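PDB 3BGY: probable mRNA-capping enzyme from Acanthamoeba polyphaga mimivirus, which removes the terminal phosphate from the 5'-triphosphate end of mRNA through this N-terminal triphosphatase domain and, as a whole enzyme, also adds the guanosine cap and methylates it at N7. Local coordinates for residues A[76-81]-A[160-165]; A[87-92]-A[121-126]; A[126-131]-A[146-151]. One frame throughout, in Å; residues are numbered along the deposited sequence.

Overall arrangement
Interactions 2 and 3 pair strands of the eight-stranded antiparallel barrel of a tunnel triphosphatase; interaction 1 packs a loop on the end of strand 66-77. In interaction 2 strand 83-88 meets strand 122-136, which interaction 3 carries on to 142-152; the two share Y126, their centres 18 Å apart. Interaction 1, at the surface, is centred 14 Å from interaction 3 and 19 Å from interaction 2. An acetate ion, probably from crystallisation, connects them: Y126 OH bonds to it, and the F78 side chain comes within about 3 Å (nearest atoms). Y126 is on the opposite face of the sheet from K127 and E149, whose charged face in interaction 3 is consistent with the tunnel lining.

Interaction 1 (A[76-81]-A[160-165]); sequences LIFPDK and SKPKIT
The ring of F78 points at P162 and I164, joining the end of one barrel strand to a surface loop of this tunnel-triphosphatase fold. L76 and I77 finish strand 66-77; F78 then opens a type I beta turn, closed by the bond from K81 N to F78 O (2.8 Å), that leads into strand 83-88. Segment 160-165 has no regular structure and belongs to the loop running toward strand 169-183.

F78 holds CG opposite its own carbonyl carbon (chi1 -71°), and a chi2 of 87° sets the ring upright on its CB. The far end of the ring is thereby presented to the loop. CZ rests 3.8 Å from P162 CB and about as far from P162 CG, the ring and the pyrrolidine crossing at about a right angle. F78 CZ also lies 4.0 Å from I164 CD1, so the same ring atom touches both proline and isoleucine, each meeting the ring obliquely.

L76, two residues earlier, stretches out: its chi2 is nearly trans (-178°), which carries CD1 out to I164. The two side chains cross at about a right angle. Helix 106-115 packs against both, with I113 and V114 touching L76 and N107 touching I164, while Y84 is shared by F78 and P162. K161 fastens the loop to the end of that helix, its NZ bonding to the carbonyls of V114 and L116. No hydrogen bond crosses between the two segments; the polar atom that the loop segment brings to the ring is K163 O, which sits at the ring edge, near its plane, 3.7 Å from F78 CE2.

Interaction 2 (A[87-92]-A[121-126]); sequences SLFNQE and DIEIVY. With ACT (acetate ion), chain D.
S87 and E123 face each other as a hydrogen-bonded antiparallel pair, each satisfying the other's backbone. S87 N reaches E123 O at 2.7 Å, almost straight, and E123 N returns a bond of 3.0 Å to S87 O, both donors lying in the plane of the carbonyl they meet. S87 O also takes a CA-H contact from I122. Two residues along, F89 N donates to D121 O at 2.9 Å, the last direct bond before the strands part.

Two waters continue the link from there. One donates to D121 O, giving that carbonyl a second donor beside F89 N, and accepts from N90 N. The other accepts from N90 ND2 and donates to D121 OD2, bridging an amide and a carboxylate that do not bond directly. A third water, back at the S87-E123 pair, donates to S87 OG at 2.7 Å and, at a longer 3.3 Å, to E123 O; the hydroxyl's other partner is D73 OD1. N90 OD1 caps the N-terminus of helix 91-101 by accepting from Q93 N. Q91 NE2 turns back to F89 O at 2.9 Å, approaching from above the carbonyl plane, and also bonds N70 O.

The F89 ring stacks with Y71 and has D121 O at its edge. Its CE1 comes within 3.5 Å of E123 CD, ring and carboxylate planes standing 56° apart. Across the sheet from S87 and E123, L88 and I122 lie side by side, L88 touching I94 and I122 touching Q93 of helix 91-101. The pairing is that of neighbouring antiparallel strands in a tunnel-triphosphatase barrel, here connected through helices 91-101 and 106-115 instead of a tight hairpin.

Interaction 3 (A[126-131]-A[146-151]); sequences YKNRGS and STEEIP. With ACT (acetate ion), chain D.
Y126 and I150 exchange backbone bonds: Y126 N donates to I150 O and I150 N to Y126 O, each at 2.9 Å. Y126 O also receives a CA-H contact from E149. The two side chains share a face of the sheet, where I150 CD1 lies near the edge of the Y126 ring, loosely, 4.5 Å from CD2. With CG anti to its N (chi1 173°), Y126 carries its hydroxyl to an acetate, donating to OXT at 2.6 Å in the plane of the ring.

K127 and E149 project from the opposite face, side by side and pointing the same way. Their aliphatic parts touch, K127 CG to E149 CG, while K127 NZ stays 4.2 Å from E149 OE2, beyond a salt bridge. These strands form a hairpin in the barrel wall, and charged side chains grouped on this face, R85 beside them, are consistent with the lining of a triphosphatase tunnel. R85 makes a long, weak ion pair with E149 OE1 and packs against K127.

Further along, N128 N bonds to E148 O at 3.0 Å. There the chain turns a corner: N128 OD1 accepts from G130 N, an Asx turn within the type I turn 128-131. The turn brings S131 OG to 3.2 Å from E148 OE1, at the end of a fully extended side chain. From the loop before strand 83-88, N82 touches Y126 and N128, and its OD1 accepts a weak bond from R129 N.

Interaction 1 (A[76-81]-A[160-165])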
loop_
_atom_site.group_PDB
_atom_site.type_symbol
_atom_site.label_atom_id
_atom_site.label_comp_id
_atom_site.label_asym_id
_atom_site.label_seq_id
_atom_site.Cartn_x
_atom_site.Cartn_y
_atom_site.Cartn_z
ATOM N N LEU A 76 -6.493 -8.028 -9.107
ATOM C CA LEU A 76 -6.886 -9.345 -9.630
ATOM C C LEU A 76 -6.171 -10.341 -8.756
ATOM O O LEU A 76 -4.941 -10.346 -8.690
ATOM C CB LEU A 76 -6.458 -9.544 -11.078
ATOM C CG LEU A 76 -6.887 -8.497 -12.077
ATOM C CD1 LEU A 76 -6.371 -8.977 -13.437
ATOM C CD2 LEU A 76 -8.417 -8.313 -12.115
ATOM N N ILE A 77 -6.953 -11.170 -8.062
ATOM C CA ILE A 77 -6.420 -12.149 -7.114
ATOM C C ILE A 77 -6.500 -13.545 -7.706
ATOM O O ILE A 77 -7.569 -14.077 -7.938
ATOM C CB ILE A 77 -7.170 -12.059 -5.767
ATOM C CG1 ILE A 77 -7.139 -10.609 -5.271
ATOM C CG2 ILE A 77 -6.497 -12.979 -4.695
ATOM C CD1 ILE A 77 -8.265 -10.278 -4.314
ATOM N N PHE A 78 -5.330 -14.147 -7.865
ATOM C CA PHE A 78 -5.201 -15.448 -8.505
ATOM C C PHE A 78 -5.317 -16.627 -7.547
ATOM O O PHE A 78 -5.168 -16.445 -6.345
ATOM C CB PHE A 78 -3.878 -15.464 -9.278
ATOM C CG PHE A 78 -3.891 -14.603 -10.480
ATOM C CD1 PHE A 78 -3.550 -13.253 -10.382
ATOM C CD2 PHE A 78 -4.298 -15.120 -11.731
ATOM C CE1 PHE A 78 -3.616 -12.397 -11.524
ATOM C CE2 PHE A 78 -4.367 -14.284 -12.875
ATOM C CZ PHE A 78 -4.028 -12.911 -12.765
ATOM N N PRO A 79 -5.592 -17.852 -8.066
ATOM C CA PRO A 79 -5.709 -19.034 -7.202
ATOM C C PRO A 79 -4.480 -19.288 -6.331
ATOM O O PRO A 79 -4.614 -19.804 -5.220
ATOM C CB PRO A 79 -5.921 -20.165 -8.208
ATOM C CG PRO A 79 -6.685 -19.529 -9.249
ATOM C CD PRO A 79 -6.067 -18.174 -9.421
ATOM N N ASP A 80 -3.298 -18.851 -6.791
ATOM C CA ASP A 80 -2.075 -19.036 -6.015
ATOM C C ASP A 80 -1.897 -17.958 -4.937
ATOM O O ASP A 80 -0.881 -17.942 -4.239
ATOM C CB ASP A 80 -0.820 -19.140 -6.924
ATOM C CG ASP A 80 -0.479 -17.821 -7.666
ATOM O OD1 ASP A 80 -1.249 -16.824 -7.598
ATOM O OD2 ASP A 80 0.592 -17.784 -8.317
ATOM N N LYS A 81 -2.895 -17.058 -4.840
ATOM C CA LYS A 81 -2.968 -15.952 -3.858
ATOM C C LYS A 81 -2.137 -14.717 -4.212
ATOM O O LYS A 81 -2.124 -13.722 -3.466
ATOM C CB LYS A 81 -2.662 -16.413 -2.411
ATOM C CG LYS A 81 -3.587 -17.524 -1.890
ATOM C CD LYS A 81 -3.067 -18.094 -0.574
ATOM C CE LYS A 81 -3.897 -19.289 -0.108
ATOM N NZ LYS A 81 -3.850 -20.462 -1.041
ATOM N N SER A 160 6.020 -11.690 -20.088
ATOM C CA SER A 160 4.737 -12.415 -20.169
ATOM C C SER A 160 3.822 -12.140 -18.965
ATOM O O SER A 160 4.199 -12.422 -17.825
ATOM C CB SER A 160 4.979 -13.935 -20.282
ATOM O OG SER A 160 5.779 -14.283 -21.403
ATOM N N LYS A 161 2.684 -11.483 -19.226
ATOM C CA LYS A 161 1.681 -11.133 -18.206
ATOM C C LYS A 161 0.917 -12.377 -17.730
ATOM O O LYS A 161 0.947 -13.403 -18.412
ATOM C CB LYS A 161 0.703 -10.090 -18.769
ATOM C CG LYS A 161 1.162 -8.655 -18.572
ATOM C CD LYS A 161 0.110 -7.691 -19.074
ATOM C CE LYS A 161 0.675 -6.307 -19.333
ATOM N NZ LYS A 161 -0.346 -5.395 -19.911
ATOM N N PRO A 162 0.281 -12.334 -16.525
ATOM C CA PRO A 162 -0.445 -13.536 -16.088
ATOM C C PRO A 162 -1.690 -13.860 -16.918
ATOM O O PRO A 162 -2.426 -12.967 -17.345
ATOM C CB PRO A 162 -0.790 -13.218 -14.641
ATOM C CG PRO A 162 -0.912 -11.736 -14.620
ATOM C CD PRO A 162 0.269 -11.316 -15.452
ATOM N N LYS A 163 -1.897 -15.147 -17.148
ATOM C CA LYS A 163 -3.019 -15.615 -17.941
ATOM C C LYS A 163 -4.342 -15.593 -17.197
ATOM O O LYS A 163 -4.437 -16.076 -16.072
ATOM C CB LYS A 163 -2.751 -17.016 -18.522
ATOM C CG LYS A 163 -2.041 -18.005 -17.598
ATOM C CD LYS A 163 -2.799 -19.319 -17.442
ATOM C CE LYS A 163 -2.117 -20.233 -16.429
ATOM N NZ LYS A 163 -3.013 -21.333 -15.966
ATOM N N ILE A 164 -5.344 -14.989 -17.834
ATOM C CA ILE A 164 -6.691 -14.918 -17.272
ATOM C C ILE A 164 -7.408 -16.231 -17.570
ATOM O O ILE A 164 -7.609 -16.584 -18.734
ATOM C CB ILE A 164 -7.477 -13.694 -17.832
ATOM C CG1 ILE A 164 -6.789 -12.382 -17.411
ATOM C CG2 ILE A 164 -8.950 -13.716 -17.387
ATOM C CD1 ILE A 164 -6.469 -12.277 -15.887
ATOM N N THR A 165 -7.730 -16.976 -16.512
ATOM C CA THR A 165 -8.430 -18.254 -16.656
ATOM C C THR A 165 -9.938 -18.079 -16.514
ATOM O O THR A 165 -10.720 -18.897 -17.013
ATOM C CB THR A 165 -7.961 -19.314 -15.614
ATOM O OG1 THR A 165 -8.378 -18.936 -14.299
ATOM C CG2 THR A 165 -6.428 -19.480 -15.636
#

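Interaction 2 (A[87-92]-A[121-126])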
loop_
_atom_site.group_PDB
_atom_site.type_symbol
_atom_site.label_atom_id
_atom_site.label_comp_id
_atom_site.label_asym_id
_atom_site.label_seq_id
_atom_site.Cartn_x
_atom_site.Cartn_y
_atom_site.Cartn_z
ATOM N N SER A 87 -3.493 0.627 -10.375
ATOM C CA SER A 87 -3.959 1.810 -9.652
ATOM C C SER A 87 -4.247 2.899 -10.687
ATOM O O SER A 87 -3.348 3.269 -11.437
ATOM C CB SER A 87 -2.887 2.317 -8.683
ATOM O OG SER A 87 -2.473 1.273 -7.811
ATOM N N LEU A 88 -5.478 3.390 -10.707
ATOM C CA LEU A 88 -5.900 4.447 -11.646
ATOM C C LEU A 88 -5.910 5.773 -10.910
ATOM O O LEU A 88 -6.710 5.958 -9.988
ATOM C CB LEU A 88 -7.286 4.129 -12.193
ATOM C CG LEU A 88 -7.434 2.832 -12.986
ATOM C CD1 LEU A 88 -8.882 2.677 -13.454
ATOM C CD2 LEU A 88 -6.490 2.840 -14.200
ATOM N N PHE A 89 -5.052 6.706 -11.350
ATOM C CA PHE A 89 -4.930 8.017 -10.709
ATOM C C PHE A 89 -5.675 9.142 -11.414
ATOM O O PHE A 89 -5.896 10.208 -10.840
ATOM C CB PHE A 89 -3.450 8.406 -10.553
ATOM C CG PHE A 89 -2.719 7.600 -9.516
ATOM C CD1 PHE A 89 -2.125 6.374 -9.864
ATOM C CD2 PHE A 89 -2.582 8.073 -8.194
ATOM C CE1 PHE A 89 -1.408 5.619 -8.912
ATOM C CE2 PHE A 89 -1.855 7.319 -7.232
ATOM C CZ PHE A 89 -1.271 6.096 -7.590
ATOM N N ASN A 90 -6.032 8.924 -12.676
ATOM C CA ASN A 90 -6.750 9.971 -13.413
ATOM C C ASN A 90 -8.249 9.891 -13.057
ATOM O O ASN A 90 -8.886 8.889 -13.323
ATOM C CB ASN A 90 -6.495 9.783 -14.909
ATOM C CG ASN A 90 -7.209 10.812 -15.751
ATOM O OD1 ASN A 90 -8.381 10.650 -16.062
ATOM N ND2 ASN A 90 -6.518 11.891 -16.086
ATOM N N GLN A 91 -8.797 10.965 -12.478
ATOM C CA GLN A 91 -10.205 10.996 -12.044
ATOM C C GLN A 91 -11.252 10.767 -13.120
ATOM O O GLN A 91 -12.249 10.090 -12.871
ATOM C CB GLN A 91 -10.508 12.263 -11.227
ATOM C CG GLN A 91 -9.481 12.590 -10.123
ATOM C CD GLN A 91 -9.306 11.472 -9.102
ATOM O OE1 GLN A 91 -10.256 11.097 -8.404
ATOM N NE2 GLN A 91 -8.094 10.904 -9.044
ATOM N N GLU A 92 -10.985 11.255 -14.336
ATOM C CA GLU A 92 -11.894 11.061 -15.460
ATOM C C GLU A 92 -11.895 9.573 -15.871
ATOM O O GLU A 92 -12.958 9.001 -16.107
ATOM C CB GLU A 92 -11.480 11.960 -16.635
ATOM C CG GLU A 92 -12.455 11.959 -17.817
ATOM C CD GLU A 92 -12.162 13.029 -18.867
ATOM O OE1 GLU A 92 -11.122 13.724 -18.786
ATOM O OE2 GLU A 92 -12.991 13.175 -19.787
ATOM N N ASP A 121 -0.162 7.907 -14.802
ATOM C CA ASP A 121 -1.486 7.881 -14.176
ATOM C C ASP A 121 -2.044 6.463 -13.972
ATOM O O ASP A 121 -3.161 6.326 -13.464
ATOM C CB ASP A 121 -2.499 8.684 -15.011
ATOM C CG ASP A 121 -2.348 10.193 -14.875
ATOM O OD1 ASP A 121 -1.858 10.692 -13.840
ATOM O OD2 ASP A 121 -2.773 10.890 -15.816
ATOM N N ILE A 122 -1.310 5.441 -14.436
ATOM C CA ILE A 122 -1.722 4.037 -14.317
ATOM C C ILE A 122 -0.526 3.235 -13.793
ATOM O O ILE A 122 0.416 2.908 -14.529
ATOM C CB ILE A 122 -2.216 3.425 -15.687
ATOM C CG1 ILE A 122 -3.392 4.251 -16.253
ATOM C CG2 ILE A 122 -2.605 1.938 -15.504
ATOM C CD1 ILE A 122 -3.873 3.822 -17.653
ATOM N N GLU A 123 -0.568 2.907 -12.506
ATOM C CA GLU A 123 0.523 2.146 -11.896
ATOM C C GLU A 123 0.114 0.690 -11.835
ATOM O O GLU A 123 -1.025 0.371 -11.483
ATOM C CB GLU A 123 0.855 2.681 -10.502
ATOM C CG GLU A 123 1.572 4.034 -10.546
ATOM C CD GLU A 123 1.924 4.592 -9.171
ATOM O OE1 GLU A 123 1.634 3.936 -8.143
ATOM O OE2 GLU A 123 2.465 5.714 -9.131
ATOM N N ILE A 124 1.034 -0.183 -12.234
ATOM C CA ILE A 124 0.762 -1.618 -12.293
ATOM C C ILE A 124 1.837 -2.383 -11.552
ATOM O O ILE A 124 3.032 -2.122 -11.724
ATOM C CB ILE A 124 0.741 -2.104 -13.777
ATOM C CG1 ILE A 124 -0.266 -1.286 -14.586
ATOM C CG2 ILE A 124 0.399 -3.570 -13.840
ATOM C CD1 ILE A 124 -0.419 -1.710 -16.040
ATOM N N VAL A 125 1.400 -3.305 -10.688
ATOM C CA VAL A 125 2.318 -4.113 -9.917
ATOM C C VAL A 125 1.857 -5.556 -9.818
ATOM O O VAL A 125 0.659 -5.855 -9.849
ATOM C CB VAL A 125 2.514 -3.593 -8.415
ATOM C CG1 VAL A 125 3.198 -2.222 -8.364
ATOM C CG2 VAL A 125 1.189 -3.581 -7.637
ATOM N N TYR A 126 2.830 -6.447 -9.724
ATOM C CA TYR A 126 2.554 -7.855 -9.502
ATOM C C TYR A 126 3.080 -8.086 -8.082
ATOM O O TYR A 126 4.260 -7.883 -7.794
ATOM C CB TYR A 126 3.253 -8.740 -10.538
ATOM C CG TYR A 126 3.120 -10.211 -10.217
ATOM C CD1 TYR A 126 1.923 -10.913 -10.489
ATOM C CD2 TYR A 126 4.183 -10.902 -9.597
ATOM C CE1 TYR A 126 1.788 -12.277 -10.133
ATOM C CE2 TYR A 126 4.065 -12.252 -9.249
ATOM C CZ TYR A 126 2.867 -12.930 -9.524
ATOM O OH TYR A 126 2.771 -14.250 -9.172
HETATM C C ACT D . 0.022 -15.808 -10.938
HETATM O O ACT D . -0.344 -16.967 -11.550
HETATM O OXT ACT D . 0.816 -15.789 -10.029
HETATM C CH3 ACT D . -0.542 -14.530 -11.405
HETATM O O HOH W 1 -0.907 -0.808 -8.434
HETATM O O HOH W 2 -5.730 6.592 -14.424
HETATM O O HOH W 3 -4.255 13.010 -14.543
#

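Interaction 3 (A[126-131]-A[146-151])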
loop_
_atom_site.group_PDB
_atom_site.type_symbol
_atom_site.label_atom_id
_atom_site.label_comp_id
_atom_site.label_asym_id
_atom_site.label_seq_id
_atom_site.Cartn_x
_atom_site.Cartn_y
_atom_site.Cartn_z
ATOM N N TYR A 126 2.830 -6.447 -9.724
ATOM C CA TYR A 126 2.554 -7.855 -9.502
ATOM C C TYR A 126 3.080 -8.086 -8.082
ATOM O O TYR A 126 4.260 -7.883 -7.794
ATOM C CB TYR A 126 3.253 -8.740 -10.538
ATOM C CG TYR A 126 3.120 -10.211 -10.217
ATOM C CD1 TYR A 126 1.923 -10.913 -10.489
ATOM C CD2 TYR A 126 4.183 -10.902 -9.597
ATOM C CE1 TYR A 126 1.788 -12.277 -10.133
ATOM C CE2 TYR A 126 4.065 -12.252 -9.249
ATOM C CZ TYR A 126 2.867 -12.930 -9.524
ATOM O OH TYR A 126 2.771 -14.250 -9.172
ATOM N N LYS A 127 2.188 -8.543 -7.215
ATOM C CA LYS A 127 2.508 -8.738 -5.807
ATOM C C LYS A 127 2.637 -10.209 -5.505
ATOM O O LYS A 127 1.667 -10.952 -5.644
ATOM C CB LYS A 127 1.398 -8.135 -4.943
ATOM C CG LYS A 127 1.245 -6.632 -5.050
ATOM C CD LYS A 127 -0.000 -6.135 -4.293
ATOM C CE LYS A 127 0.288 -5.784 -2.826
ATOM N NZ LYS A 127 0.918 -6.872 -2.020
ATOM N N ASN A 128 3.843 -10.635 -5.137
ATOM C CA ASN A 128 4.079 -12.040 -4.805
ATOM C C ASN A 128 3.833 -12.131 -3.303
ATOM O O ASN A 128 4.715 -11.829 -2.490
ATOM C CB ASN A 128 5.521 -12.478 -5.167
ATOM C CG ASN A 128 5.804 -13.949 -4.834
ATOM O OD1 ASN A 128 5.075 -14.595 -4.071
ATOM N ND2 ASN A 128 6.905 -14.456 -5.358
ATOM N N ARG A 129 2.616 -12.530 -2.956
ATOM C CA ARG A 129 2.225 -12.628 -1.563
ATOM C C ARG A 129 2.855 -13.782 -0.793
ATOM O O ARG A 129 2.780 -13.814 0.434
ATOM C CB ARG A 129 0.704 -12.626 -1.455
ATOM C CG ARG A 129 0.101 -11.278 -1.870
ATOM C CD ARG A 129 -1.226 -10.998 -1.182
ATOM N NE ARG A 129 -1.599 -9.588 -1.292
ATOM C CZ ARG A 129 -2.816 -9.098 -1.048
ATOM N NH1 ARG A 129 -3.807 -9.902 -0.671
ATOM N NH2 ARG A 129 -3.054 -7.800 -1.211
ATOM N N GLY A 130 3.553 -14.666 -1.506
ATOM C CA GLY A 130 4.176 -15.817 -0.873
ATOM C C GLY A 130 5.625 -15.665 -0.455
ATOM O O GLY A 130 6.118 -16.479 0.327
ATOM N N SER A 131 6.296 -14.616 -0.930
ATOM C CA SER A 131 7.709 -14.394 -0.614
ATOM C C SER A 131 7.969 -13.526 0.603
ATOM O O SER A 131 9.095 -13.462 1.112
ATOM C CB SER A 131 8.404 -13.757 -1.807
ATOM O OG SER A 131 7.875 -12.471 -2.019
ATOM N N SER A 146 7.617 -7.358 4.972
ATOM C CA SER A 146 8.488 -7.205 3.833
ATOM C C SER A 146 7.716 -7.957 2.771
ATOM O O SER A 146 7.092 -8.987 3.075
ATOM C CB SER A 146 9.845 -7.862 4.062
ATOM O OG SER A 146 10.765 -7.477 3.050
ATOM N N THR A 147 7.568 -7.338 1.602
ATOM C CA THR A 147 6.917 -8.020 0.496
ATOM C C THR A 147 7.468 -7.643 -0.866
ATOM O O THR A 147 7.957 -6.523 -1.060
ATOM C CB THR A 147 5.373 -7.861 0.559
ATOM O OG1 THR A 147 4.754 -8.788 -0.339
ATOM C CG2 THR A 147 4.938 -6.445 0.270
ATOM N N GLU A 148 7.371 -8.592 -1.794
ATOM C CA GLU A 148 7.858 -8.404 -3.158
ATOM C C GLU A 148 6.758 -7.826 -4.024
ATOM O O GLU A 148 5.691 -8.423 -4.154
ATOM C CB GLU A 148 8.321 -9.741 -3.711
ATOM C CG GLU A 148 9.030 -9.664 -5.040
ATOM C CD GLU A 148 9.334 -11.047 -5.624
ATOM O OE1 GLU A 148 8.995 -12.075 -4.994
ATOM O OE2 GLU A 148 9.933 -11.088 -6.701
ATOM N N GLU A 149 7.038 -6.674 -4.634
ATOM C CA GLU A 149 6.080 -5.988 -5.471
ATOM C C GLU A 149 6.858 -5.557 -6.687
ATOM O O GLU A 149 7.659 -4.625 -6.626
ATOM C CB GLU A 149 5.476 -4.767 -4.734
ATOM C CG GLU A 149 4.626 -5.136 -3.487
ATOM C CD GLU A 149 3.811 -3.989 -2.911
ATOM O OE1 GLU A 149 3.117 -3.290 -3.683
ATOM O OE2 GLU A 149 3.844 -3.810 -1.673
ATOM N N ILE A 150 6.587 -6.215 -7.809
ATOM C CA ILE A 150 7.300 -5.918 -9.052
ATOM C C ILE A 150 6.530 -4.913 -9.891
ATOM O O ILE A 150 5.426 -5.201 -10.348
ATOM C CB ILE A 150 7.544 -7.243 -9.837
ATOM C CG1 ILE A 150 8.281 -8.240 -8.938
ATOM C CG2 ILE A 150 8.334 -6.960 -11.143
ATOM C CD1 ILE A 150 8.482 -9.633 -9.528
ATOM N N PRO A 151 7.123 -3.732 -10.148
ATOM C CA PRO A 151 6.407 -2.733 -10.948
ATOM C C PRO A 151 6.566 -3.031 -12.422
ATOM O O PRO A 151 7.621 -3.488 -12.866
ATOM C CB PRO A 151 7.132 -1.420 -10.601
ATOM C CG PRO A 151 7.976 -1.750 -9.409
ATOM C CD PRO A 151 8.378 -3.165 -9.630
HETATM C C ACT D . 0.022 -15.808 -10.938
HETATM O O ACT D . -0.344 -16.967 -11.550
HETATM O OXT ACT D . 0.816 -15.789 -10.029
HETATM C CH3 ACT D . -0.542 -14.530 -11.405
#